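Local coordinates for protein sulfatase (Bacteroides fragilis CAG:558, PDB 6USS) that probably hydrolyses sulfate esters of aryl-type substrates as a calcium-dependent sulfatase of a gut bacterium, at residues 133-137 with 179-183; 452-456 with 511-517; 44-48 with 340-344; 376-382 with 418-424; 458-462 with 473-477. The protein carries 1 engineered substitution. One frame throughout, in Å; residues are numbered along the deposited sequence.

Along the chain, interaction 1 is nested inside the long loop closed by interaction 3; interaction 4 follows, and then interaction 2, whose loop encloses interaction 5. Interactions 1 and 3 belong to the large sulfatase region and lie on opposite sides of the chain's centre, their own centres about 32 Å apart. Interaction 3 lies nearest the calcium site, about 10 Å from the ion; interaction 1 touches the second subunit. Interaction 4 joins strand 378-379 of the mixed sheet to strand 422-427, the first of the four-stranded antiparallel sheet. On its third and fourth strands, interactions 2 and 5 touch, centres about 12 Å apart, securing the C-terminal tail there.

Interaction 1 (133-137 with 179-183); sequences GVCQV and YHMGF
Two hydrogen bonds between Q136 and H180 join the end of strand 133-135 to the type I turn Y179-G182. The backbone N of Q136 donates to H180 NE2 at 2.9 Å and nearly straight (171°), slightly tilted from the ring plane. In return the Q136 side chain, extended beyond CG, runs antiparallel to that of H180 and sends NE2 to H180 O at 2.7 Å, on a lone pair in the carbonyl plane. A chi1 of 171° swings the H180 ring away from its own N and out to the strand. Van der Waals contacts surround these bonds: C135 CB lies 3.5 Å from H180 NE2, and V137 CG1 meets the ring edge at CE1, 3.8 Å away. M181, bent at chi2 and chi3, lies across V134, its CE 3.7 Å from V134 CG2. Because H180 NE2 accepts, a proton on ND1 is consistent with the bond from ND1 to E184 of the second subunit, making the histidine a link to the dimer partner. Q136 OE1 is bonded to S148 N, and Q136 NE2 also to E151 OE1. V134 and M181 pack on helix 88-97, while strand 133-135 pairs in parallel with strand 143-145.

Interaction 2 (452-456 with 511-517); sequences IYYYE and CPWPDEI
Y453 and P514 face each other with their CA atoms 6.2 Å apart, and Y455 and C511 with theirs 6.0 Å apart, so the two chains run past one another in opposite senses; 511-517 is irregular and forms no strand pairing with 452-454. The Y453 ring carries the contact. P514 CA stands over the centre of one face, 3.8 Å from the centroid and 3° off the ring normal, a CH-pi contact, and P514 CG reaches Y453 CD2 at 3.7 Å. Y455 N of the same segment lies off-centre over the opposite face. The trans chi1 of Y453 (167°) sends the ring across to the tail, where OH donates to P512 O; the modelled 2.4 Å is very short and doubtful. Strand 449-454 is an inner strand of the four-stranded antiparallel sheet characteristic of the sulfatase C-terminal region, and the C-terminal tail covers it. Y455 CD1 approaches C511 CB at 3.8 Å, and Y455 OH, bonded to N426, meets the indole edge of W513 at CZ3. Within the segment, W513 N donates to E516 OE1 at 2.8 Å; from outside it, R501 pairs with that oxygen and, like R495, makes a cation-pi contact with W513.

Interaction 3 (44-48 with 340-344); sequences MGWQD and QNSPL
W46 and L344 pack together in a buried loop-to-loop contact, where the segment just after calcium ligands D42 and D43 meets the loop between strand 315-321 and helix 353-356. The bound calcium ion is about 10 Å from G45. L344 CD1 presses on W46 CB at 3.5 Å, the leucine lying across the tryptophan, while P343 CG, after a cis peptide bond, lies at the indole edge. Q47 CG sits 3.2 Å from S342 O. One water accepts from Q47 N at 2.8 Å and donates to N341 OD1 at 2.8 Å, with a weaker bond to D48 OD1. A second water lies between D48 OD1 and Q340 O. D48 OD2 receives G45 N at 2.6 Å, from above the carboxylate plane, and Y288 OH, while N341 ND2 is held by S346 O and G325 O. The waters thus bridge polar groups of the two segments, and buried Q47 N is satisfied without direct hydrogen bonds between them.

Interaction 4 (376-382 with 418-424); sequences KYLIIED and SKGRSLY
K376 CB touches S418 CB, and a water connects K376 NZ to S418 OG. Here strand 378-379 of the mixed sheet meets the type II turn S418-R421 and strand 422-427 of the antiparallel sheet. Y377 turns its ring into the second segment: S418 OG lies over the centre of one face, and L423 CD1 is 3.7 Å from Y377 CD1. Y377 CG sits between the backbone N and carbonyl carbon (chi1 55°), directing OH to R421 O, a bond modelled at a very short and doubtful 2.4 Å; G447 N also meets that hydroxyl. I379 CG2 rests on L423 CD2 at 3.8 Å and beside R421 NH2. R421 grips the D382 carboxylate end-on in a salt bridge, NH2 to OD1 on its syn lone pair and NH1 to OD2, each at 2.7 Å, the latter straight (179°). I379 N reaches OD2 from the opposite face, and I405 N bonds OD1. With four donors on one buried carboxylate, D382 is probably kept ionised and fixed in rotation.

Interaction 5 (458-462 with 473-477); sequences GKKEL and NNLAA
An Asx turn at N474, in the loop between strand 460-464 and helix 480-496, docks onto L462 of that strand. N474 OD1 takes two backbone donors: A476 N, two residues on, at 3.0 Å closes the turn, and L462 N at 2.9 Å (N-H...O 169°) ties it to the strand. Each lies well out of the carbonyl plane, one on either side. The N474 amide also reaches back along the strand, where ND2 adds a weak bond to K460 O at 3.4 Å. Next to it, L475 N donates to L462 O at 2.8 Å, almost straight at 176°, so L462 has both its N-H and its C=O paired with the loop. N474 and L475 thereby cap the edge of the strand at L462, crossing it rather than running alongside. Apolar contact is slight, with A476 CB 4.3 Å from L462 CB. E461 CG packs at the N474 amide, 3.7 Å from ND2, and E461 OE1 is hydrogen-bonded to Y352 OH and Y454 OH. Strand 460-464 is outermost in the antiparallel sheet beside strand 449-454; L462 and L475 touch W449, while L462 and A476 pack against V483 of helix 480-496.

Interaction 1 (133-137 with 179-183)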
# COMPACT_ATOMS: atom_id res chain seq x y z
N GLY A 133 -13.53 -6.48 -12.59
CA GLY A 133 -13.78 -5.80 -11.33
C GLY A 133 -13.54 -4.31 -11.38
O GLY A 133 -13.88 -3.66 -12.38
N VAL A 134 -12.98 -3.74 -10.33
CA VAL A 134 -12.67 -2.31 -10.33
C VAL A 134 -11.19 -2.13 -10.04
O VAL A 134 -10.53 -3.00 -9.47
CB VAL A 134 -13.52 -1.54 -9.31
CG1 VAL A 134 -15.01 -1.83 -9.53
CG2 VAL A 134 -13.07 -1.87 -7.88
N CYS A 135 -10.67 -0.98 -10.45
CA CYS A 135 -9.32 -0.55 -10.10
C CYS A 135 -9.30 0.98 -10.19
O CYS A 135 -10.29 1.61 -10.57
CB CYS A 135 -8.29 -1.20 -11.01
SG CYS A 135 -8.49 -0.75 -12.77
N GLN A 136 -8.15 1.57 -9.85
CA GLN A 136 -8.02 3.02 -9.86
C GLN A 136 -7.22 3.53 -11.05
O GLN A 136 -6.97 4.73 -11.13
CB GLN A 136 -7.38 3.52 -8.57
CG GLN A 136 -8.14 3.22 -7.30
CD GLN A 136 -7.61 4.03 -6.12
OE1 GLN A 136 -8.06 5.15 -5.86
NE2 GLN A 136 -6.63 3.46 -5.39
N VAL A 137 -6.82 2.65 -11.96
CA VAL A 137 -6.02 3.05 -13.12
C VAL A 137 -6.86 2.85 -14.38
O VAL A 137 -7.84 2.10 -14.37
CB VAL A 137 -4.71 2.25 -13.19
CG1 VAL A 137 -3.81 2.71 -12.08
CG2 VAL A 137 -5.00 0.78 -13.06
N TYR A 179 -3.80 -2.95 -1.34
CA TYR A 179 -2.86 -1.83 -1.41
C TYR A 179 -3.15 -0.94 -2.61
O TYR A 179 -3.14 0.30 -2.50
CB TYR A 179 -1.42 -2.33 -1.51
CG TYR A 179 -0.97 -3.21 -0.37
CD1 TYR A 179 -0.83 -2.69 0.92
CD2 TYR A 179 -0.66 -4.54 -0.60
CE1 TYR A 179 -0.40 -3.48 1.97
CE2 TYR A 179 -0.24 -5.36 0.45
CZ TYR A 179 -0.11 -4.82 1.73
OH TYR A 179 0.31 -5.61 2.78
N HIS A 180 -3.39 -1.54 -3.79
CA HIS A 180 -3.73 -0.73 -4.97
C HIS A 180 -4.96 0.13 -4.72
O HIS A 180 -5.05 1.25 -5.23
CB HIS A 180 -4.00 -1.61 -6.19
CG HIS A 180 -4.57 -0.86 -7.34
ND1 HIS A 180 -3.79 -0.09 -8.19
CD2 HIS A 180 -5.84 -0.70 -7.77
CE1 HIS A 180 -4.56 0.48 -9.10
NE2 HIS A 180 -5.81 0.13 -8.86
N MET A 181 -5.92 -0.39 -3.94
CA MET A 181 -7.19 0.29 -3.68
C MET A 181 -7.09 1.33 -2.57
O MET A 181 -8.11 1.93 -2.22
CB MET A 181 -8.27 -0.74 -3.36
CG MET A 181 -8.57 -1.67 -4.54
SD MET A 181 -9.14 -0.75 -6.00
CE MET A 181 -10.80 -0.26 -5.49
N GLY A 182 -5.92 1.57 -2.01
CA GLY A 182 -5.76 2.61 -1.02
C GLY A 182 -5.64 2.17 0.43
O GLY A 182 -5.67 3.03 1.31
N PHE A 183 -5.50 0.88 0.70
CA PHE A 183 -5.25 0.40 2.06
C PHE A 183 -3.75 0.34 2.34
O PHE A 183 -2.97 -0.20 1.54
CB PHE A 183 -5.89 -0.98 2.28
CG PHE A 183 -7.40 -0.95 2.34
CD1 PHE A 183 -8.06 -0.68 3.55
CD2 PHE A 183 -8.17 -1.19 1.20
CE1 PHE A 183 -9.46 -0.65 3.62
CE2 PHE A 183 -9.57 -1.17 1.25
CZ PHE A 183 -10.22 -0.89 2.47

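Interaction 2 (452-456 with 511-517)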
# COMPACT_ATOMS: atom_id res chain seq x y z
N ILE A 452 -39.81 -5.81 -10.27
CA ILE A 452 -38.78 -6.72 -10.79
C ILE A 452 -39.16 -7.09 -12.21
O ILE A 452 -40.30 -7.50 -12.48
CB ILE A 452 -38.63 -7.97 -9.92
CG1 ILE A 452 -38.33 -7.60 -8.46
CG2 ILE A 452 -37.55 -8.88 -10.47
CD1 ILE A 452 -38.50 -8.75 -7.49
N TYR A 453 -38.21 -6.92 -13.13
CA TYR A 453 -38.38 -7.27 -14.53
C TYR A 453 -37.43 -8.40 -14.88
O TYR A 453 -36.25 -8.35 -14.52
CB TYR A 453 -38.11 -6.07 -15.41
CG TYR A 453 -37.96 -6.40 -16.88
CD1 TYR A 453 -39.06 -6.83 -17.64
CD2 TYR A 453 -36.73 -6.25 -17.53
CE1 TYR A 453 -38.92 -7.12 -19.00
CE2 TYR A 453 -36.59 -6.53 -18.89
CZ TYR A 453 -37.69 -6.96 -19.62
OH TYR A 453 -37.57 -7.24 -20.98
N TYR A 454 -37.94 -9.41 -15.57
CA TYR A 454 -37.17 -10.61 -15.87
C TYR A 454 -36.79 -10.59 -17.35
O TYR A 454 -37.67 -10.69 -18.22
CB TYR A 454 -37.97 -11.86 -15.52
CG TYR A 454 -38.21 -12.05 -14.04
CD1 TYR A 454 -39.19 -11.31 -13.37
CD2 TYR A 454 -37.48 -12.98 -13.30
CE1 TYR A 454 -39.43 -11.48 -12.03
CE2 TYR A 454 -37.73 -13.17 -11.94
CZ TYR A 454 -38.71 -12.42 -11.31
OH TYR A 454 -38.97 -12.59 -9.96
N TYR A 455 -35.49 -10.46 -17.62
CA TYR A 455 -34.99 -10.41 -18.98
C TYR A 455 -35.37 -11.65 -19.77
O TYR A 455 -35.54 -11.57 -20.99
CB TYR A 455 -33.47 -10.27 -18.99
CG TYR A 455 -32.94 -8.92 -18.59
CD1 TYR A 455 -33.03 -7.85 -19.46
CD2 TYR A 455 -32.34 -8.72 -17.36
CE1 TYR A 455 -32.53 -6.61 -19.12
CE2 TYR A 455 -31.84 -7.47 -17.01
CZ TYR A 455 -31.94 -6.43 -17.90
OH TYR A 455 -31.46 -5.18 -17.60
N GLU A 456 -35.47 -12.81 -19.11
CA GLU A 456 -35.55 -14.05 -19.86
C GLU A 456 -36.89 -14.19 -20.59
O GLU A 456 -36.93 -14.77 -21.68
CB GLU A 456 -35.29 -15.26 -18.95
CG GLU A 456 -34.81 -16.51 -19.71
CD GLU A 456 -34.66 -17.77 -18.83
OE1 GLU A 456 -34.35 -17.63 -17.62
OE2 GLU A 456 -34.81 -18.90 -19.37
N CYS A 511 -32.32 -8.28 -25.17
CA CYS A 511 -33.60 -8.40 -24.47
C CYS A 511 -34.23 -7.02 -24.29
O CYS A 511 -33.53 -6.05 -23.98
CB CYS A 511 -33.41 -9.05 -23.09
SG CYS A 511 -32.55 -10.63 -23.08
N PRO A 512 -35.55 -6.89 -24.46
CA PRO A 512 -36.20 -5.59 -24.26
C PRO A 512 -35.91 -5.03 -22.88
O PRO A 512 -35.97 -5.74 -21.88
CB PRO A 512 -37.70 -5.90 -24.40
CG PRO A 512 -37.76 -7.21 -25.13
CD PRO A 512 -36.50 -7.96 -24.82
N TRP A 513 -35.62 -3.73 -22.83
CA TRP A 513 -35.63 -2.99 -21.58
C TRP A 513 -37.01 -3.14 -20.95
O TRP A 513 -37.97 -3.44 -21.67
CB TRP A 513 -35.33 -1.50 -21.82
CG TRP A 513 -33.94 -1.17 -22.23
CD1 TRP A 513 -33.57 -0.48 -23.35
CD2 TRP A 513 -32.73 -1.47 -21.52
NE1 TRP A 513 -32.21 -0.34 -23.38
CE2 TRP A 513 -31.66 -0.94 -22.28
CE3 TRP A 513 -32.44 -2.14 -20.32
CZ2 TRP A 513 -30.32 -1.06 -21.88
CZ3 TRP A 513 -31.12 -2.26 -19.93
CH2 TRP A 513 -30.07 -1.74 -20.71
N PRO A 514 -37.17 -2.92 -19.63
CA PRO A 514 -38.52 -3.05 -19.04
C PRO A 514 -39.57 -2.17 -19.70
O PRO A 514 -40.74 -2.57 -19.79
CB PRO A 514 -38.31 -2.62 -17.57
CG PRO A 514 -36.86 -2.54 -17.36
CD PRO A 514 -36.20 -2.35 -18.68
N ASP A 515 -39.19 -0.98 -20.15
CA ASP A 515 -40.13 -0.04 -20.76
C ASP A 515 -40.26 -0.24 -22.28
O ASP A 515 -40.79 0.64 -22.96
CB ASP A 515 -39.73 1.40 -20.43
CG ASP A 515 -38.35 1.77 -20.93
OD1 ASP A 515 -37.53 0.85 -21.13
OD2 ASP A 515 -38.07 2.97 -21.13
N GLU A 516 -39.78 -1.37 -22.81
CA GLU A 516 -40.08 -1.76 -24.19
C GLU A 516 -40.97 -2.99 -24.25
O GLU A 516 -40.97 -3.71 -25.24
CB GLU A 516 -38.78 -2.00 -24.98
CG GLU A 516 -37.81 -0.81 -25.07
CD GLU A 516 -36.39 -1.22 -25.56
OE1 GLU A 516 -35.91 -2.33 -25.22
OE2 GLU A 516 -35.75 -0.42 -26.28
N ILE A 517 -41.76 -3.24 -23.20
CA ILE A 517 -42.60 -4.43 -23.12
C ILE A 517 -43.99 -4.02 -22.67
O ILE A 517 -44.15 -3.48 -21.57
CB ILE A 517 -42.01 -5.49 -22.14
CG1 ILE A 517 -40.99 -6.37 -22.85
CG2 ILE A 517 -43.11 -6.37 -21.53
CD1 ILE A 517 -41.62 -7.49 -23.65

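Interaction 3 (44-48 with 340-344)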
# COMPACT_ATOMS: atom_id res chain seq x y z
N MET A 44 -24.41 -12.99 4.85
CA MET A 44 -25.21 -13.04 6.06
C MET A 44 -26.63 -12.51 5.78
O MET A 44 -26.78 -11.42 5.23
CB MET A 44 -24.54 -12.24 7.18
CG MET A 44 -25.33 -12.15 8.48
SD MET A 44 -24.59 -11.08 9.73
CE MET A 44 -25.81 -11.19 11.05
N GLY A 45 -27.66 -13.30 6.16
CA GLY A 45 -29.03 -12.90 5.89
C GLY A 45 -29.62 -11.93 6.93
O GLY A 45 -29.12 -11.78 8.05
N TRP A 46 -30.73 -11.29 6.54
CA TRP A 46 -31.47 -10.40 7.43
C TRP A 46 -31.85 -11.04 8.76
O TRP A 46 -32.15 -10.32 9.72
CB TRP A 46 -32.75 -9.95 6.74
CG TRP A 46 -33.34 -8.66 7.24
CD1 TRP A 46 -32.70 -7.46 7.37
CD2 TRP A 46 -34.71 -8.44 7.62
NE1 TRP A 46 -33.60 -6.50 7.81
CE2 TRP A 46 -34.83 -7.08 7.98
CE3 TRP A 46 -35.84 -9.26 7.70
CZ2 TRP A 46 -36.03 -6.51 8.41
CZ3 TRP A 46 -37.04 -8.70 8.13
CH2 TRP A 46 -37.13 -7.33 8.47
N GLN A 47 -31.89 -12.37 8.83
CA GLN A 47 -32.33 -13.05 10.04
C GLN A 47 -31.28 -14.00 10.60
O GLN A 47 -31.62 -14.85 11.43
CB GLN A 47 -33.64 -13.80 9.77
CG GLN A 47 -34.85 -12.90 9.51
CD GLN A 47 -35.49 -12.43 10.80
OE1 GLN A 47 -35.32 -13.05 11.84
NE2 GLN A 47 -36.25 -11.33 10.74
N ASP A 48 -30.03 -13.89 10.15
CA ASP A 48 -28.94 -14.75 10.62
C ASP A 48 -28.27 -14.18 11.87
O ASP A 48 -27.06 -14.04 11.95
CB ASP A 48 -27.93 -14.96 9.50
CG ASP A 48 -28.53 -15.72 8.33
OD1 ASP A 48 -29.61 -16.33 8.51
OD2 ASP A 48 -27.91 -15.70 7.24
N GLN A 340 -34.63 -19.68 3.88
CA GLN A 340 -33.68 -19.56 4.98
C GLN A 340 -33.43 -18.12 5.41
O GLN A 340 -32.62 -17.90 6.32
CB GLN A 340 -32.36 -20.23 4.61
CG GLN A 340 -32.37 -21.74 4.67
CD GLN A 340 -33.10 -22.39 3.49
OE1 GLN A 340 -33.46 -21.72 2.52
NE2 GLN A 340 -33.32 -23.70 3.58
N ASN A 341 -34.08 -17.13 4.78
CA ASN A 341 -34.08 -15.75 5.27
C ASN A 341 -35.50 -15.32 5.66
O ASN A 341 -35.82 -14.12 5.67
CB ASN A 341 -33.48 -14.80 4.24
CG ASN A 341 -32.07 -15.20 3.83
OD1 ASN A 341 -31.11 -15.02 4.58
ND2 ASN A 341 -31.95 -15.77 2.63
N SER A 342 -36.34 -16.29 5.98
CA SER A 342 -37.73 -16.01 6.32
C SER A 342 -37.79 -14.99 7.45
O SER A 342 -36.99 -15.06 8.39
CB SER A 342 -38.44 -17.29 6.75
OG SER A 342 -39.48 -16.97 7.64
N PRO A 343 -38.76 -14.04 7.42
CA PRO A 343 -39.90 -13.96 6.51
C PRO A 343 -39.58 -13.43 5.12
O PRO A 343 -40.50 -13.20 4.35
CB PRO A 343 -40.81 -12.96 7.21
CG PRO A 343 -39.84 -12.01 7.81
CD PRO A 343 -38.73 -12.90 8.34
N LEU A 344 -38.31 -13.20 4.80
CA LEU A 344 -38.01 -12.70 3.46
C LEU A 344 -38.02 -13.84 2.45
O LEU A 344 -37.75 -14.99 2.79
CB LEU A 344 -36.66 -11.99 3.43
CG LEU A 344 -36.49 -10.89 4.48
CD1 LEU A 344 -35.18 -10.18 4.24
CD2 LEU A 344 -37.67 -9.93 4.41
O HOH W 1 -31.49 -14.64 7.28
O HOH W 2 -31.09 -18.49 8.60

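Interaction 4 (376-382 with 418-424)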
# COMPACT_ATOMS: atom_id res chain seq x y z
N LYS A 376 -36.15 4.04 7.19
CA LYS A 376 -35.91 4.61 5.86
C LYS A 376 -34.90 3.77 5.09
O LYS A 376 -33.92 3.28 5.66
CB LYS A 376 -35.42 6.05 5.97
CG LYS A 376 -36.31 6.95 6.85
CD LYS A 376 -37.76 6.82 6.41
CE LYS A 376 -38.66 7.86 7.05
NZ LYS A 376 -39.88 7.98 6.18
N TYR A 377 -35.13 3.59 3.80
CA TYR A 377 -34.27 2.68 3.07
C TYR A 377 -33.02 3.38 2.55
O TYR A 377 -33.01 4.58 2.29
CB TYR A 377 -35.01 1.98 1.93
CG TYR A 377 -35.74 2.82 0.88
CD1 TYR A 377 -35.06 3.74 0.08
CD2 TYR A 377 -37.10 2.61 0.62
CE1 TYR A 377 -35.73 4.47 -0.92
CE2 TYR A 377 -37.77 3.34 -0.37
CZ TYR A 377 -37.08 4.26 -1.13
OH TYR A 377 -37.75 4.98 -2.11
N LEU A 378 -31.94 2.60 2.44
CA LEU A 378 -30.69 3.05 1.87
C LEU A 378 -30.05 1.88 1.14
O LEU A 378 -30.43 0.72 1.34
CB LEU A 378 -29.76 3.60 2.96
CG LEU A 378 -29.42 2.64 4.10
CD1 LEU A 378 -28.25 1.69 3.75
CD2 LEU A 378 -29.10 3.43 5.35
N ILE A 379 -29.05 2.18 0.31
CA ILE A 379 -28.39 1.17 -0.50
C ILE A 379 -26.87 1.30 -0.38
O ILE A 379 -26.34 2.38 -0.13
CB ILE A 379 -28.85 1.27 -1.97
CG1 ILE A 379 -28.28 0.13 -2.81
CG2 ILE A 379 -28.54 2.67 -2.53
CD1 ILE A 379 -29.29 -0.48 -3.75
N ILE A 380 -26.18 0.18 -0.62
CA ILE A 380 -24.76 0.01 -0.29
C ILE A 380 -23.88 1.13 -0.87
O ILE A 380 -22.98 1.63 -0.19
CB ILE A 380 -24.28 -1.39 -0.73
CG1 ILE A 380 -22.79 -1.60 -0.43
CG2 ILE A 380 -24.56 -1.63 -2.21
CD1 ILE A 380 -22.47 -1.65 1.02
N GLU A 381 -24.13 1.57 -2.11
CA GLU A 381 -23.30 2.66 -2.64
C GLU A 381 -23.37 3.93 -1.80
O GLU A 381 -22.48 4.78 -1.91
CB GLU A 381 -23.67 3.02 -4.09
CG GLU A 381 -25.10 3.47 -4.29
CD GLU A 381 -25.93 2.38 -4.98
OE1 GLU A 381 -26.80 2.75 -5.82
OE2 GLU A 381 -25.72 1.17 -4.69
N ASP A 382 -24.40 4.08 -0.96
CA ASP A 382 -24.49 5.22 -0.05
C ASP A 382 -23.40 5.21 1.02
O ASP A 382 -23.05 6.27 1.56
CB ASP A 382 -25.86 5.25 0.65
CG ASP A 382 -27.02 5.25 -0.33
OD1 ASP A 382 -26.83 5.60 -1.51
OD2 ASP A 382 -28.15 4.90 0.11
N SER A 418 -34.33 9.20 1.68
CA SER A 418 -35.18 8.14 1.14
C SER A 418 -36.42 8.69 0.43
O SER A 418 -36.93 8.03 -0.49
CB SER A 418 -35.58 7.21 2.28
OG SER A 418 -36.84 6.64 2.06
N LYS A 419 -36.90 9.87 0.83
CA LYS A 419 -38.14 10.42 0.29
C LYS A 419 -38.02 10.67 -1.21
O LYS A 419 -37.13 11.38 -1.67
CB LYS A 419 -38.51 11.72 1.02
CG LYS A 419 -39.78 12.38 0.51
CD LYS A 419 -40.33 13.42 1.46
CE LYS A 419 -41.66 13.99 0.93
NZ LYS A 419 -41.90 15.38 1.41
N GLY A 420 -38.95 10.08 -1.98
CA GLY A 420 -38.93 10.16 -3.41
C GLY A 420 -37.83 9.38 -4.11
O GLY A 420 -37.85 9.32 -5.35
N ARG A 421 -36.90 8.76 -3.39
CA ARG A 421 -35.72 8.17 -4.01
C ARG A 421 -36.01 6.79 -4.61
O ARG A 421 -36.59 5.92 -3.94
CB ARG A 421 -34.59 8.06 -3.00
CG ARG A 421 -33.38 7.34 -3.54
CD ARG A 421 -32.22 7.46 -2.55
NE ARG A 421 -30.98 7.02 -3.17
CZ ARG A 421 -30.01 6.41 -2.53
NH1 ARG A 421 -30.13 6.17 -1.23
NH2 ARG A 421 -28.91 6.04 -3.18
N SER A 422 -35.60 6.60 -5.86
CA SER A 422 -35.60 5.28 -6.48
C SER A 422 -34.32 4.52 -6.13
O SER A 422 -33.22 5.08 -6.17
CB SER A 422 -35.72 5.41 -8.01
OG SER A 422 -37.04 5.62 -8.46
N LEU A 423 -34.45 3.23 -5.81
CA LEU A 423 -33.31 2.33 -5.69
C LEU A 423 -33.27 1.40 -6.90
O LEU A 423 -34.32 0.97 -7.39
CB LEU A 423 -33.37 1.52 -4.40
CG LEU A 423 -33.42 2.26 -3.07
CD1 LEU A 423 -33.31 1.23 -1.96
CD2 LEU A 423 -32.31 3.30 -2.97
N TYR A 424 -32.06 1.06 -7.37
CA TYR A 424 -31.94 0.25 -8.58
C TYR A 424 -30.99 -0.94 -8.42
O TYR A 424 -29.90 -0.82 -7.86
CB TYR A 424 -31.47 1.09 -9.74
CG TYR A 424 -32.28 2.32 -10.00
CD1 TYR A 424 -31.86 3.55 -9.51
CD2 TYR A 424 -33.42 2.27 -10.78
CE1 TYR A 424 -32.58 4.69 -9.76
CE2 TYR A 424 -34.15 3.41 -11.05
CZ TYR A 424 -33.72 4.62 -10.54
OH TYR A 424 -34.43 5.77 -10.79
O HOH W 3 -39.36 8.14 3.08
O HOH W 4 -38.18 4.87 3.10
O HOH W 5 -31.72 6.74 1.31
O HOH W 6 -29.65 3.07 -6.12

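Interaction 5 (458-462 with 473-477)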
# COMPACT_ATOMS: atom_id res chain seq x y z
N GLY A 458 -39.55 -11.38 -20.09
CA GLY A 458 -40.30 -10.14 -19.95
C GLY A 458 -41.32 -10.11 -18.83
O GLY A 458 -42.12 -9.17 -18.75
N LYS A 459 -41.33 -11.12 -17.96
CA LYS A 459 -42.26 -11.14 -16.84
C LYS A 459 -41.97 -9.97 -15.91
O LYS A 459 -40.82 -9.61 -15.67
CB LYS A 459 -42.12 -12.48 -16.10
CG LYS A 459 -42.89 -12.61 -14.81
CD LYS A 459 -44.34 -13.05 -15.07
CE LYS A 459 -45.16 -13.11 -13.76
NZ LYS A 459 -46.62 -12.84 -14.02
N LYS A 460 -43.04 -9.35 -15.39
CA LYS A 460 -42.91 -8.28 -14.41
C LYS A 460 -43.66 -8.65 -13.13
O LYS A 460 -44.73 -9.26 -13.18
CB LYS A 460 -43.42 -6.95 -14.97
CG LYS A 460 -42.61 -6.42 -16.17
CD LYS A 460 -43.10 -5.03 -16.61
CE LYS A 460 -42.25 -4.44 -17.73
NZ LYS A 460 -43.04 -3.61 -18.68
N GLU A 461 -43.06 -8.32 -11.98
CA GLU A 461 -43.67 -8.54 -10.66
C GLU A 461 -43.65 -7.23 -9.89
O GLU A 461 -42.63 -6.52 -9.86
CB GLU A 461 -42.93 -9.63 -9.87
CG GLU A 461 -43.08 -11.01 -10.45
CD GLU A 461 -42.39 -12.09 -9.63
OE1 GLU A 461 -41.41 -11.77 -8.92
OE2 GLU A 461 -42.82 -13.26 -9.70
N LEU A 462 -44.78 -6.89 -9.28
CA LEU A 462 -44.92 -5.66 -8.52
C LEU A 462 -45.33 -6.03 -7.11
O LEU A 462 -46.34 -6.72 -6.92
CB LEU A 462 -45.94 -4.73 -9.17
CG LEU A 462 -46.22 -3.42 -8.43
CD1 LEU A 462 -45.03 -2.53 -8.52
CD2 LEU A 462 -47.42 -2.71 -9.01
N ASN A 473 -47.41 -11.79 -3.12
CA ASN A 473 -48.56 -11.31 -3.89
C ASN A 473 -48.16 -10.30 -4.98
O ASN A 473 -48.08 -9.09 -4.74
CB ASN A 473 -49.61 -10.71 -2.97
CG ASN A 473 -50.93 -10.51 -3.68
OD1 ASN A 473 -51.16 -11.05 -4.78
ND2 ASN A 473 -51.82 -9.73 -3.06
N ASN A 474 -47.95 -10.81 -6.20
CA ASN A 474 -47.69 -9.96 -7.35
C ASN A 474 -48.93 -9.13 -7.67
O ASN A 474 -49.99 -9.68 -7.98
CB ASN A 474 -47.28 -10.84 -8.53
CG ASN A 474 -46.99 -10.06 -9.79
OD1 ASN A 474 -46.93 -8.82 -9.78
ND2 ASN A 474 -46.79 -10.78 -10.89
N LEU A 475 -48.80 -7.81 -7.60
CA LEU A 475 -49.91 -6.89 -7.81
C LEU A 475 -49.79 -6.13 -9.13
O LEU A 475 -50.39 -5.06 -9.28
CB LEU A 475 -50.00 -5.89 -6.65
CG LEU A 475 -50.38 -6.42 -5.27
CD1 LEU A 475 -49.98 -5.41 -4.23
CD2 LEU A 475 -51.86 -6.68 -5.21
N ALA A 476 -49.03 -6.66 -10.09
CA ALA A 476 -48.90 -6.00 -11.39
C ALA A 476 -50.26 -5.81 -12.06
O ALA A 476 -50.58 -4.71 -12.53
CB ALA A 476 -47.96 -6.82 -12.29
N ALA A 477 -51.07 -6.87 -12.12
CA ALA A 477 -52.37 -6.77 -12.76
C ALA A 477 -53.25 -5.72 -12.09
O ALA A 477 -54.02 -5.02 -12.76
CB ALA A 477 -53.06 -8.14 -12.74